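Local coordinates for protein acetyltransferase (Brucella abortus str. 2308 A, PDB 4ZBG) that binds acetyl-coenzyme A and, as a GNAT-family acetyltransferase, probably transfers its acetyl group to an acceptor whose identity is not established, at residues K51-S56 / H68-P73. Residues are numbered along the deposited sequence; the frame is centred on the assembly and turned at random.
Sequences KALTLS and HIAFSP
A classic beta bulge lies where strand 55-61 begins, at the end of its antiparallel hairpin with strand 64-76 that is away from the turn. It sets two residues, T54 and L55, opposite the single residue F71, whose carbonyl oxygen receives two weak bonds, a short but bent one from T54 N (2.9 Å, 123°) and a straighter, longer one from L55 N (3.4 Å). At the bulge, T54 OG1 also contacts P73 CD at 3.2 Å. Regular pairing then begins. F71 N donates to L55 O at 2.9 Å and completes the hydrogen-bonded pair L55-F71; S56 and A70 form the next, non-hydrogen-bonded pair.

The two sheet faces are filled differently. On one, L55 and F71 run alongside each other, L55 CD2 4.0 Å from F71 CD1. The backbone oxygen L55 O, already bonded to F71 N, also lies near the plane of the F71 ring, at its edge. Helix 100-114 packs on this side, Q111 against L55 and L112 against F71. These strands belong to the central sheet of the GNAT fold, the acyl-CoA-binding fold of this family; neighbouring I69, touching L104 and I105 of that helix, has its side chain about 7 Å from the bound acetyl-CoA.

The other face is partly polar. H68 NE2 donates to S56 OG at 2.8 Å, with the oxygen, swung anti to its own N (chi1 177°), only 4° out of the imidazole plane. The same hydroxyl is hydrogen-bonded to E14 OE1, so the buried serine links histidine to carboxylate. Beside it, L53, centre of an inverse gamma turn, reaches back with CD1 to A70 CB (3.7 Å) and also meets L47 of helix 40-49. Just after the chain leaves that helix through a Schellman motif at K51, A52 O rests against S72 CB.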
ATOM      1  N   LYS A  51      -0.875 -14.757   4.286  1.00 12.10           N
ATOM      2  CA  LYS A  51      -1.920 -14.682   3.260  1.00 12.68           C
ATOM      3  C   LYS A  51      -2.830 -13.475   3.489  1.00 11.89           C
ATOM      4  O   LYS A  51      -4.033 -13.527   3.217  1.00 13.43           O
ATOM      5  CB  LYS A  51      -2.732 -15.986   3.175  1.00 15.52           C
ATOM      6  CG  LYS A  51      -1.883 -17.211   2.858  1.00 17.60           C
ATOM      7  CD  LYS A  51      -2.754 -18.428   2.570  1.00 20.45           C
ATOM      8  CE  LYS A  51      -1.936 -19.702   2.588  1.00 22.81           C
ATOM      9  NZ  LYS A  51      -2.712 -20.888   2.136  1.00 24.63           N
ATOM     10  N   ALA A  52      -2.236 -12.390   3.980  1.00 10.03           N
ATOM     11  CA  ALA A  52      -2.963 -11.153   4.265  1.00  9.81           C
ATOM     12  C   ALA A  52      -2.502 -10.003   3.373  1.00  9.40           C
ATOM     13  O   ALA A  52      -2.916  -8.862   3.562  1.00  9.50           O
ATOM     14  CB  ALA A  52      -2.819 -10.773   5.736  1.00 10.36           C
ATOM     15  N   LEU A  53      -1.647 -10.307   2.402  1.00  9.23           N
ATOM     16  CA  LEU A  53      -1.224  -9.320   1.423  1.00  8.71           C
ATOM     17  C   LEU A  53      -2.261  -9.346   0.301  1.00  8.69           C
ATOM     18  O   LEU A  53      -2.128 -10.067  -0.685  1.00 10.10           O
ATOM     19  CB  LEU A  53       0.196  -9.629   0.934  1.00  9.57           C
ATOM     20  CG  LEU A  53       0.835  -8.596   0.007  1.00  8.62           C
ATOM     21  CD1 LEU A  53       0.822  -7.199   0.615  1.00  9.39           C
ATOM     22  CD2 LEU A  53       2.257  -9.018  -0.318  1.00  8.79           C
ATOM     23  N   THR A  54      -3.333  -8.591   0.499  1.00  8.36           N
ATOM     24  CA  THR A  54      -4.493  -8.643  -0.375  1.00  9.29           C
ATOM     25  C   THR A  54      -4.130  -8.263  -1.795  1.00  8.25           C
ATOM     26  O   THR A  54      -4.549  -8.912  -2.757  1.00  9.47           O
ATOM     27  CB  THR A  54      -5.567  -7.680   0.122  1.00 10.85           C
ATOM     28  OG1 THR A  54      -5.868  -7.982   1.488  1.00 11.13           O
ATOM     29  CG2 THR A  54      -6.826  -7.807  -0.717  1.00 13.39           C
ATOM     30  N   LEU A  55      -3.350  -7.200  -1.916  1.00  7.28           N
ATOM     31  CA  LEU A  55      -2.933  -6.710  -3.211  1.00  7.96           C
ATOM     32  C   LEU A  55      -1.528  -6.157  -3.087  1.00  6.77           C
ATOM     33  O   LEU A  55      -1.224  -5.423  -2.143  1.00  7.37           O
ATOM     34  CB  LEU A  55      -3.904  -5.632  -3.696  1.00  9.67           C
ATOM     35  CG  LEU A  55      -3.621  -5.065  -5.081  1.00 10.37           C
ATOM     36  CD1 LEU A  55      -3.715  -6.133  -6.145  1.00 11.02           C
ATOM     37  CD2 LEU A  55      -4.592  -3.937  -5.372  1.00 11.70           C
ATOM     38  N   SER A  56      -0.673  -6.515  -4.040  1.00  7.24           N
ATOM     39  CA  SER A  56       0.715  -6.093  -4.021  1.00  7.28           C
ATOM     40  C   SER A  56       1.085  -5.782  -5.457  1.00  6.69           C
ATOM     41  O   SER A  56       1.089  -6.679  -6.304  1.00  7.52           O
ATOM     42  CB  SER A  56       1.587  -7.220  -3.479  1.00  8.25           C
ATOM     43  OG  SER A  56       2.957  -6.859  -3.507  1.00  8.32           O
ATOM     44  N   HIS A  68       6.606  -0.000  -5.149  1.00  5.76           N
ATOM     45  CA  HIS A  68       5.770  -1.078  -4.660  1.00  6.01           C
ATOM     46  C   HIS A  68       4.663  -0.510  -3.778  1.00  5.64           C
ATOM     47  O   HIS A  68       4.851   0.505  -3.098  1.00  5.56           O
ATOM     48  CB  HIS A  68       6.604  -2.072  -3.847  1.00  6.45           C
ATOM     49  CG  HIS A  68       5.771  -3.092  -3.148  1.00  5.97           C
ATOM     50  ND1 HIS A  68       5.485  -3.027  -1.800  1.00  6.33           N
ATOM     51  CD2 HIS A  68       5.109  -4.171  -3.628  1.00  6.72           C
ATOM     52  CE1 HIS A  68       4.694  -4.036  -1.479  1.00  6.61           C
ATOM     53  NE2 HIS A  68       4.455  -4.744  -2.571  1.00  6.05           N
ATOM     54  N   ILE A  69       3.511  -1.175  -3.776  1.00  5.43           N
ATOM     55  CA  ILE A  69       2.434  -0.831  -2.855  1.00  5.47           C
ATOM     56  C   ILE A  69       1.779  -2.091  -2.304  1.00  5.10           C
ATOM     57  O   ILE A  69       1.562  -3.053  -3.047  1.00  6.10           O
ATOM     58  CB  ILE A  69       1.424   0.129  -3.508  1.00  6.08           C
ATOM     59  CG1 ILE A  69       0.382   0.617  -2.497  1.00  7.32           C
ATOM     60  CG2 ILE A  69       0.757  -0.530  -4.716  1.00  6.50           C
ATOM     61  CD1 ILE A  69      -0.408   1.786  -3.024  1.00  7.76           C
ATOM     62  N   ALA A  70       1.471  -2.065  -1.007  1.00  5.07           N
ATOM     63  CA  ALA A  70       0.753  -3.134  -0.326  1.00  5.77           C
ATOM     64  C   ALA A  70      -0.616  -2.669   0.157  1.00  5.27           C
ATOM     65  O   ALA A  70      -0.762  -1.536   0.620  1.00  5.80           O
ATOM     66  CB  ALA A  70       1.555  -3.622   0.871  1.00  6.89           C
ATOM     67  N   PHE A  71      -1.591  -3.570   0.076  1.00  5.75           N
ATOM     68  CA  PHE A  71      -2.880  -3.409   0.730  1.00  5.70           C
ATOM     69  C   PHE A  71      -3.175  -4.664   1.526  1.00  5.83           C
ATOM     70  O   PHE A  71      -2.812  -5.760   1.107  1.00  7.22           O
ATOM     71  CB  PHE A  71      -3.998  -3.222  -0.287  1.00  6.71           C
ATOM     72  CG  PHE A  71      -3.875  -1.988  -1.117  1.00  7.35           C
ATOM     73  CD1 PHE A  71      -3.075  -1.965  -2.247  1.00  7.46           C
ATOM     74  CD2 PHE A  71      -4.597  -0.851  -0.788  1.00  7.77           C
ATOM     75  CE1 PHE A  71      -2.985  -0.829  -3.022  1.00  7.56           C
ATOM     76  CE2 PHE A  71      -4.520   0.292  -1.559  1.00  7.95           C
ATOM     77  CZ  PHE A  71      -3.711   0.308  -2.677  1.00  8.50           C
ATOM     78  N   SER A  72      -3.866  -4.507   2.654  1.00  6.39           N
ATOM     79  CA  SER A  72      -4.187  -5.633   3.529  1.00  6.61           C
ATOM     80  C   SER A  72      -5.497  -5.330   4.249  1.00  6.99           C
ATOM     81  O   SER A  72      -5.889  -4.167   4.353  1.00  6.88           O
ATOM     82  CB  SER A  72      -3.042  -5.884   4.529  1.00  7.15           C
ATOM     83  OG  SER A  72      -2.744  -4.730   5.285  1.00  7.65           O
ATOM     84  N   PRO A  73      -6.190  -6.365   4.752  1.00  7.35           N
ATOM     85  CA  PRO A  73      -7.487  -6.087   5.379  1.00  8.07           C
ATOM     86  C   PRO A  73      -7.313  -5.386   6.716  1.00  8.27           C
ATOM     87  O   PRO A  73      -6.348  -5.651   7.434  1.00  8.33           O
ATOM     88  CB  PRO A  73      -8.079  -7.489   5.610  1.00  9.81           C
ATOM     89  CG  PRO A  73      -7.281  -8.407   4.733  1.00 10.44           C
ATOM     90  CD  PRO A  73      -5.899  -7.809   4.724  1.00  8.21           C
TER